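Local coordinates for CalG4 (Micromonospora echinospora, PDB 3IA7), which belongs to the GT-B structural class, whose members pair two Rossmann-like domains, each built round a parallel beta sheet, at residues A115-A120 with K179-E184; Q78-Y83 with R153-V158. All blocks are in the same frame, centred on the assembly; numbering follows the deposited sequence.

Contact 1: residues A115-A120 with K179-E184; sequences AGRLLA and KEYWDE
The guanidinium of R117 lies almost flat on the phenol ring of Y181, their planes only 16° apart. NH1 sits over the middle of the ring and CZ is 4.0 Å from the ring centroid, a cation-pi stack in which the two side chains arrive from opposite directions. At its edge the same guanidinium meets E184: NH2 donates to OE1 at 2.9 Å, nearly straight (166°), in a salt bridge. OE1 lies in the guanidinium plane but is itself approached from above its carboxylate, since the two flat groups are turned 69° apart. NH1 adds a weak bond to the backbone O of Y181 (2.9 Å), so ring, carbonyl and carboxylate together fix the rotation of the group. A bend at chi3 in an otherwise extended R117 chain turns the guanidinium over the ring. The phenol OH packs 3.3 Å from R117 CB and 3.5 Å from L118 CD2, while a water in the ring plane, 2.8 Å from Y181 OH, also makes a weak bond to the carbonyl of R117. A second water accepts a weak bond from R117 NH1 and lies within hydrogen-bonding distance of the carbonyls of W182 and E184. Helix 113-123 joins the adjacent parallel strands 105-109 and 127-131 in a beta-alpha-beta unit of the N-terminal Rossmann-like domain; the contact ties it to helix 178-182, with L91 of helix 75-98 against L118.

Contact 2: residues Q78-Y83 with R153-V158; sequences QLHLVY and RHPADV
H80 presents one face of its imidazole to P155, a CH-pi contact between helix 75-98 and the single 3-10 turn at 155-157 in the helical part of the N-terminal Rossmann-like domain. P155 CB stands above the middle of the ring, 3.9 Å from the centroid and just 7° off the normal, and it lies within 4.2 Å of all five ring atoms. The two side chains cross at about a right angle; P155 CB makes the closest approach, and P155 CA comes to 4.0 Å from H80 CD2. With CG anti to its carbonyl carbon (chi1 -60°), H80 reaches out from the helix into this position. V158 CG2 comes obliquely to H80 CD2 at 4.3 Å, and V161 of helix 159-170 touches both H80 and P155. The contact is small and apolar in character, and the loop that offers the proline is braced by hydrogen bonds within itself. H154 ND1 accepts the backbone N-H of A156 at 3.0 Å, exactly in the imidazole plane, across the start of the 3-10 turn. At the turn's other end R153 grips the carbonyl O of D157 side-on: NE (3.0 Å) and NH2 (3.1 Å) of R153 both donate to that one oxygen, which lies in the guanidinium plane, although NE stands 55° out of the plane of the carbonyl.

The centres of contacts 1 and 2 are 15 Å apart, on the same side of the chain's centre. Their segments alternate along the sequence: 78-83 comes first, then 115-120, 153-158 and 179-184. Helix 75-98 serves both, carrying H80 in contact 2 and the L91 neighbour of contact 1. The later segments also touch directly: K179 NZ forms a salt bridge with D157 OD2 (2.8 Å), and W182 packs on P155 and meets H154 edge-to-face. Together the two contacts knit helices 75-98, 113-123 and 178-182 and the loop before helix 159-170 into one helical region of the N-terminal domain.

Contact 1: residues A115-A120 with K179-E184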
ATOM      1  N   ALA A 115       2.445  11.401  26.926  1.00 11.57           N
ATOM      2  CA  ALA A 115       3.043  10.069  27.193  1.00 10.92           C
ATOM      3  C   ALA A 115       4.404   9.959  26.559  1.00 11.57           C
ATOM      4  O   ALA A 115       5.355   9.508  27.171  1.00 11.14           O
ATOM      5  CB  ALA A 115       2.113   8.961  26.619  1.00 12.82           C
ATOM      6  N   GLY A 116       4.526  10.384  25.309  1.00 10.98           N
ATOM      7  CA  GLY A 116       5.795  10.154  24.632  1.00 12.66           C
ATOM      8  C   GLY A 116       6.933  10.911  25.251  1.00 10.25           C
ATOM      9  O   GLY A 116       8.019  10.380  25.454  1.00 11.98           O
ATOM     10  N   ARG A 117       6.681  12.186  25.525  1.00 10.32           N
ATOM     11  CA  ARG A 117       7.712  13.056  26.085  1.00 10.83           C
ATOM     12  C   ARG A 117       8.049  12.682  27.553  1.00 11.12           C
ATOM     13  O   ARG A 117       9.200  12.766  27.958  1.00 10.55           O
ATOM     14  CB  ARG A 117       7.284  14.518  25.981  1.00 11.30           C
ATOM     15  CG  ARG A 117       7.168  14.994  24.528  1.00 11.80           C
ATOM     16  CD  ARG A 117       6.975  16.499  24.495  1.00 13.27           C
ATOM     17  NE  ARG A 117       8.136  17.158  25.088  1.00 13.34           N
ATOM     18  CZ  ARG A 117       8.105  18.351  25.664  1.00 15.33           C
ATOM     19  NH1 ARG A 117       6.992  19.064  25.676  1.00 13.08           N
ATOM     20  NH2 ARG A 117       9.206  18.829  26.210  1.00 14.44           N
ATOM     21  N   LEU A 118       7.050  12.247  28.318  1.00 11.01           N
ATOM     22  CA  LEU A 118       7.323  11.785  29.702  1.00 11.83           C
ATOM     23  C   LEU A 118       8.151  10.456  29.751  1.00 12.01           C
ATOM     24  O   LEU A 118       9.011  10.294  30.591  1.00 11.98           O
ATOM     25  CB  LEU A 118       6.021  11.723  30.528  1.00 11.80           C
ATOM     26  CG  LEU A 118       5.363  13.142  30.736  1.00 11.87           C
ATOM     27  CD1 LEU A 118       4.082  12.933  31.598  1.00 11.26           C
ATOM     28  CD2 LEU A 118       6.349  14.142  31.425  1.00 12.36           C
ATOM     29  N   LEU A 119       7.866   9.528  28.840  1.00 12.00           N
ATOM     30  CA  LEU A 119       8.625   8.267  28.696  1.00 13.13           C
ATOM     31  C   LEU A 119      10.051   8.607  28.394  1.00 12.10           C
ATOM     32  O   LEU A 119      10.986   8.087  29.041  1.00 13.40           O
ATOM     33  CB  LEU A 119       8.021   7.426  27.552  1.00 12.55           C
ATOM     34  CG  LEU A 119       6.725   6.660  27.870  1.00 10.93           C
ATOM     35  CD1 LEU A 119       6.290   5.945  26.562  1.00 10.57           C
ATOM     36  CD2 LEU A 119       6.921   5.605  28.992  1.00 10.67           C
ATOM     37  N   ALA A 120      10.228   9.524  27.452  1.00 12.55           N
ATOM     38  CA  ALA A 120      11.560   9.990  27.044  1.00 12.54           C
ATOM     39  C   ALA A 120      12.317  10.655  28.212  1.00 12.82           C
ATOM     40  O   ALA A 120      13.506  10.412  28.382  1.00 13.25           O
ATOM     41  CB  ALA A 120      11.436  10.971  25.850  1.00 12.45           C
ATOM     42  N   LYS A 179       1.241  25.366  29.803  1.00 14.92           N
ATOM     43  CA  LYS A 179       1.038  25.853  28.450  1.00 16.55           C
ATOM     44  C   LYS A 179       2.376  25.895  27.649  1.00 15.54           C
ATOM     45  O   LYS A 179       2.410  25.519  26.476  1.00 15.35           O
ATOM     46  CB  LYS A 179       0.373  27.229  28.499  1.00 15.88           C
ATOM     47  CG  LYS A 179      -0.434  27.578  27.279  1.00 19.57           C
ATOM     48  CD  LYS A 179      -1.073  28.998  27.495  1.00 19.38           C
ATOM     49  CE  LYS A 179      -2.088  29.279  26.411  1.00 26.38           C
ATOM     50  NZ  LYS A 179      -2.928  30.467  26.762  1.00 26.41           N
ATOM     51  N   GLU A 180       3.456  26.374  28.279  1.00 14.33           N
ATOM     52  CA  GLU A 180       4.792  26.354  27.676  1.00 15.67           C
ATOM     53  C   GLU A 180       5.248  24.960  27.258  1.00 14.16           C
ATOM     54  O   GLU A 180       5.677  24.736  26.149  1.00 14.28           O
ATOM     55  CB  GLU A 180       5.820  26.924  28.647  1.00 16.01           C
ATOM     56  CG  GLU A 180       7.180  27.161  27.988  1.00 19.58           C
ATOM     57  CD  GLU A 180       8.263  27.658  28.965  1.00 19.55           C
ATOM     58  OE1 GLU A 180       7.904  28.244  30.005  1.00 20.73           O
ATOM     59  OE2 GLU A 180       9.462  27.463  28.672  1.00 23.16           O
ATOM     60  N   TYR A 181       5.154  24.022  28.180  1.00 14.39           N
ATOM     61  CA  TYR A 181       5.455  22.614  27.913  1.00 12.56           C
ATOM     62  C   TYR A 181       4.685  22.062  26.702  1.00 13.61           C
ATOM     63  O   TYR A 181       5.279  21.405  25.821  1.00 11.73           O
ATOM     64  CB  TYR A 181       5.091  21.798  29.148  1.00 12.72           C
ATOM     65  CG  TYR A 181       5.419  20.342  29.023  1.00 12.88           C
ATOM     66  CD1 TYR A 181       6.690  19.869  29.348  1.00 13.75           C
ATOM     67  CD2 TYR A 181       4.457  19.429  28.545  1.00 16.07           C
ATOM     68  CE1 TYR A 181       6.997  18.493  29.212  1.00 11.95           C
ATOM     69  CE2 TYR A 181       4.755  18.055  28.419  1.00 16.17           C
ATOM     70  CZ  TYR A 181       6.033  17.608  28.777  1.00 14.78           C
ATOM     71  OH  TYR A 181       6.311  16.256  28.622  1.00 16.04           O
ATOM     72  N   TRP A 182       3.379  22.341  26.664  1.00 14.62           N
ATOM     73  CA  TRP A 182       2.466  21.856  25.606  1.00 16.90           C
ATOM     74  C   TRP A 182       3.001  22.276  24.256  1.00 17.05           C
ATOM     75  O   TRP A 182       2.954  21.485  23.271  1.00 17.63           O
ATOM     76  CB  TRP A 182       1.058  22.416  25.857  1.00 16.30           C
ATOM     77  CG  TRP A 182      -0.059  21.680  25.135  1.00 18.53           C
ATOM     78  CD1 TRP A 182      -0.283  21.650  23.788  1.00 20.12           C
ATOM     79  CD2 TRP A 182      -1.126  20.951  25.734  1.00 18.73           C
ATOM     80  NE1 TRP A 182      -1.374  20.872  23.499  1.00 19.73           N
ATOM     81  CE2 TRP A 182      -1.939  20.448  24.666  1.00 18.54           C
ATOM     82  CE3 TRP A 182      -1.468  20.638  27.053  1.00 15.48           C
ATOM     83  CZ2 TRP A 182      -3.057  19.658  24.878  1.00 17.06           C
ATOM     84  CZ3 TRP A 182      -2.616  19.813  27.273  1.00 18.93           C
ATOM     85  CH2 TRP A 182      -3.387  19.350  26.186  1.00 18.90           C
ATOM     86  N   ASP A 183       3.570  23.482  24.194  1.00 17.33           N
ATOM     87  CA  ASP A 183       4.102  24.071  22.938  1.00 18.58           C
ATOM     88  C   ASP A 183       5.545  23.745  22.574  1.00 18.27           C
ATOM     89  O   ASP A 183       6.001  24.157  21.515  1.00 19.94           O
ATOM     90  CB  ASP A 183       3.930  25.614  22.926  1.00 20.48           C
ATOM     91  CG  ASP A 183       2.491  26.021  22.878  1.00 23.69           C
ATOM     92  OD1 ASP A 183       1.674  25.198  22.414  1.00 22.90           O
ATOM     93  OD2 ASP A 183       2.165  27.144  23.347  1.00 27.91           O
ATOM     94  N   GLU A 184       6.288  23.011  23.416  1.00 16.62           N
ATOM     95  CA  GLU A 184       7.679  22.734  23.096  1.00 15.55           C
ATOM     96  C   GLU A 184       7.819  21.869  21.850  1.00 15.24           C
ATOM     97  O   GLU A 184       7.024  20.960  21.640  1.00 15.71           O
ATOM     98  CB  GLU A 184       8.382  22.051  24.266  1.00 15.85           C
ATOM     99  CG  GLU A 184       8.591  23.046  25.392  1.00 17.33           C
ATOM    100  CD  GLU A 184       9.364  22.435  26.525  1.00 23.36           C
ATOM    101  OE1 GLU A 184       8.833  21.547  27.178  1.00 20.57           O
ATOM    102  OE2 GLU A 184      10.489  22.876  26.771  1.00 26.80           O
TER
HETATM  103  O   HOH W   1       5.156  19.479  23.176  1.00 23.45           O
HETATM  104  O   HOH W   2       8.904  15.472  29.219  1.00 27.14           O

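Contact 2: residues Q78-Y83 with R153-V158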
ATOM      1  N   GLN A  78     -14.506  17.504  30.284  1.00 24.22           N
ATOM      2  CA  GLN A  78     -14.503  16.041  30.268  1.00 23.58           C
ATOM      3  C   GLN A  78     -13.722  15.486  29.091  1.00 22.52           C
ATOM      4  O   GLN A  78     -12.989  14.507  29.239  1.00 21.33           O
ATOM      5  CB  GLN A  78     -15.928  15.482  30.288  1.00 24.18           C
ATOM      6  CG  GLN A  78     -16.653  15.732  31.621  1.00 24.21           C
ATOM      7  CD  GLN A  78     -15.786  15.372  32.819  1.00 29.44           C
ATOM      8  OE1 GLN A  78     -15.076  14.341  32.813  1.00 29.07           O
ATOM      9  NE2 GLN A  78     -15.810  16.225  33.844  1.00 30.74           N
ATOM     10  N   LEU A  79     -13.879  16.125  27.931  1.00 21.97           N
ATOM     11  CA  LEU A  79     -13.105  15.767  26.762  1.00 22.12           C
ATOM     12  C   LEU A  79     -11.614  15.934  26.985  1.00 21.06           C
ATOM     13  O   LEU A  79     -10.847  15.044  26.614  1.00 20.79           O
ATOM     14  CB  LEU A  79     -13.513  16.591  25.541  1.00 22.28           C
ATOM     15  CG  LEU A  79     -14.921  16.382  25.006  1.00 25.24           C
ATOM     16  CD1 LEU A  79     -15.072  17.304  23.779  1.00 27.39           C
ATOM     17  CD2 LEU A  79     -15.130  14.911  24.636  1.00 30.14           C
ATOM     18  N   HIS A  80     -11.196  17.087  27.519  1.00 19.32           N
ATOM     19  CA  HIS A  80      -9.786  17.259  27.869  1.00 18.83           C
ATOM     20  C   HIS A  80      -9.295  16.235  28.891  1.00 17.89           C
ATOM     21  O   HIS A  80      -8.145  15.800  28.821  1.00 17.19           O
ATOM     22  CB  HIS A  80      -9.500  18.644  28.419  1.00 17.44           C
ATOM     23  CG  HIS A  80      -9.822  19.761  27.461  1.00 19.49           C
ATOM     24  ND1 HIS A  80      -9.597  19.660  26.105  1.00 18.80           N
ATOM     25  CD2 HIS A  80     -10.292  21.011  27.674  1.00 18.76           C
ATOM     26  CE1 HIS A  80      -9.935  20.797  25.519  1.00 22.76           C
ATOM     27  NE2 HIS A  80     -10.377  21.627  26.450  1.00 20.28           N
ATOM     28  N   LEU A  81     -10.116  15.928  29.881  1.00 17.41           N
ATOM     29  CA  LEU A  81      -9.680  14.969  30.920  1.00 18.44           C
ATOM     30  C   LEU A  81      -9.508  13.561  30.365  1.00 17.19           C
ATOM     31  O   LEU A  81      -8.569  12.841  30.774  1.00 17.90           O
ATOM     32  CB  LEU A  81     -10.598  14.970  32.173  1.00 17.63           C
ATOM     33  CG  LEU A  81     -10.552  16.295  32.968  1.00 17.73           C
ATOM     34  CD1 LEU A  81     -11.627  16.271  34.052  1.00 18.80           C
ATOM     35  CD2 LEU A  81      -9.181  16.560  33.576  1.00 18.98           C
ATOM     36  N   VAL A  82     -10.371  13.170  29.422  1.00 17.30           N
ATOM     37  CA  VAL A  82     -10.232  11.834  28.830  1.00 17.55           C
ATOM     38  C   VAL A  82      -8.963  11.786  27.977  1.00 16.73           C
ATOM     39  O   VAL A  82      -8.339  10.745  27.896  1.00 16.30           O
ATOM     40  CB  VAL A  82     -11.502  11.311  28.029  1.00 18.40           C
ATOM     41  CG1 VAL A  82     -11.750  12.084  26.759  1.00 19.43           C
ATOM     42  CG2 VAL A  82     -11.309   9.844  27.670  1.00 18.50           C
ATOM     43  N   TYR A  83      -8.608  12.906  27.363  1.00 16.72           N
ATOM     44  CA  TYR A  83      -7.371  13.020  26.560  1.00 16.57           C
ATOM     45  C   TYR A  83      -6.156  12.744  27.463  1.00 15.86           C
ATOM     46  O   TYR A  83      -5.235  11.969  27.109  1.00 14.93           O
ATOM     47  CB  TYR A  83      -7.287  14.434  25.951  1.00 16.15           C
ATOM     48  CG  TYR A  83      -5.993  14.717  25.219  1.00 18.56           C
ATOM     49  CD1 TYR A  83      -5.783  14.220  23.916  1.00 17.68           C
ATOM     50  CD2 TYR A  83      -4.957  15.456  25.824  1.00 16.22           C
ATOM     51  CE1 TYR A  83      -4.575  14.482  23.235  1.00 18.81           C
ATOM     52  CE2 TYR A  83      -3.759  15.713  25.153  1.00 18.15           C
ATOM     53  CZ  TYR A  83      -3.582  15.219  23.866  1.00 15.47           C
ATOM     54  OH  TYR A  83      -2.418  15.452  23.173  1.00 18.39           O
ATOM     55  N   ARG A 153     -11.270  27.809  25.992  1.00 18.84           N
ATOM     56  CA  ARG A 153      -9.929  27.996  26.564  1.00 17.47           C
ATOM     57  C   ARG A 153      -8.944  26.891  26.192  1.00 17.61           C
ATOM     58  O   ARG A 153      -9.341  25.748  26.047  1.00 17.55           O
ATOM     59  CB  ARG A 153     -10.040  28.071  28.088  1.00 16.24           C
ATOM     60  CG  ARG A 153     -10.967  29.232  28.517  1.00 14.51           C
ATOM     61  CD  ARG A 153     -11.241  29.218  30.016  1.00 14.35           C
ATOM     62  NE  ARG A 153     -10.063  29.489  30.861  1.00 14.07           N
ATOM     63  CZ  ARG A 153      -9.613  30.702  31.208  1.00 13.53           C
ATOM     64  NH1 ARG A 153     -10.193  31.816  30.773  1.00  9.53           N
ATOM     65  NH2 ARG A 153      -8.548  30.800  31.998  1.00 14.25           N
ATOM     66  N   HIS A 154      -7.661  27.236  26.106  1.00 17.59           N
ATOM     67  CA  HIS A 154      -6.592  26.247  25.982  1.00 18.11           C
ATOM     68  C   HIS A 154      -6.815  25.283  27.159  1.00 17.22           C
ATOM     69  O   HIS A 154      -7.120  25.728  28.263  1.00 16.71           O
ATOM     70  CB  HIS A 154      -5.203  26.922  26.088  1.00 18.50           C
ATOM     71  CG  HIS A 154      -4.059  26.033  25.662  1.00 19.09           C
ATOM     72  ND1 HIS A 154      -3.640  24.950  26.399  1.00 18.27           N
ATOM     73  CD2 HIS A 154      -3.252  26.079  24.566  1.00 21.01           C
ATOM     74  CE1 HIS A 154      -2.637  24.351  25.772  1.00 24.22           C
ATOM     75  NE2 HIS A 154      -2.385  25.017  24.651  1.00 20.31           N
ATOM     76  N   PRO A 155      -6.665  23.945  26.937  1.00 17.95           N
ATOM     77  CA  PRO A 155      -6.802  23.023  28.065  1.00 16.91           C
ATOM     78  C   PRO A 155      -5.910  23.378  29.255  1.00 16.27           C
ATOM     79  O   PRO A 155      -6.283  23.130  30.386  1.00 16.17           O
ATOM     80  CB  PRO A 155      -6.371  21.653  27.492  1.00 17.33           C
ATOM     81  CG  PRO A 155      -5.860  21.916  26.146  1.00 17.13           C
ATOM     82  CD  PRO A 155      -6.432  23.233  25.671  1.00 17.63           C
ATOM     83  N   ALA A 156      -4.754  23.976  28.996  1.00 15.73           N
ATOM     84  CA  ALA A 156      -3.817  24.339  30.078  1.00 16.20           C
ATOM     85  C   ALA A 156      -4.382  25.464  30.918  1.00 16.86           C
ATOM     86  O   ALA A 156      -3.976  25.648  32.060  1.00 17.39           O
ATOM     87  CB  ALA A 156      -2.474  24.748  29.497  1.00 16.93           C
ATOM     88  N   ASP A 157      -5.348  26.197  30.347  1.00 16.89           N
ATOM     89  CA  ASP A 157      -6.035  27.293  31.045  1.00 17.11           C
ATOM     90  C   ASP A 157      -7.341  26.882  31.724  1.00 16.86           C
ATOM     91  O   ASP A 157      -8.060  27.727  32.288  1.00 15.93           O
ATOM     92  CB  ASP A 157      -6.290  28.430  30.066  1.00 17.24           C
ATOM     93  CG  ASP A 157      -5.007  29.183  29.704  1.00 21.25           C
ATOM     94  OD1 ASP A 157      -4.119  29.258  30.587  1.00 21.15           O
ATOM     95  OD2 ASP A 157      -4.887  29.688  28.556  1.00 22.62           O
ATOM     96  N   VAL A 158      -7.642  25.588  31.681  1.00 17.01           N
ATOM     97  CA  VAL A 158      -8.772  25.021  32.421  1.00 16.11           C
ATOM     98  C   VAL A 158      -8.267  24.407  33.732  1.00 16.31           C
ATOM     99  O   VAL A 158      -7.440  23.489  33.722  1.00 15.12           O
ATOM    100  CB  VAL A 158      -9.551  23.960  31.564  1.00 16.98           C
ATOM    101  CG1 VAL A 158     -10.756  23.382  32.348  1.00 16.27           C
ATOM    102  CG2 VAL A 158      -9.971  24.499  30.184  1.00 17.73           C
TER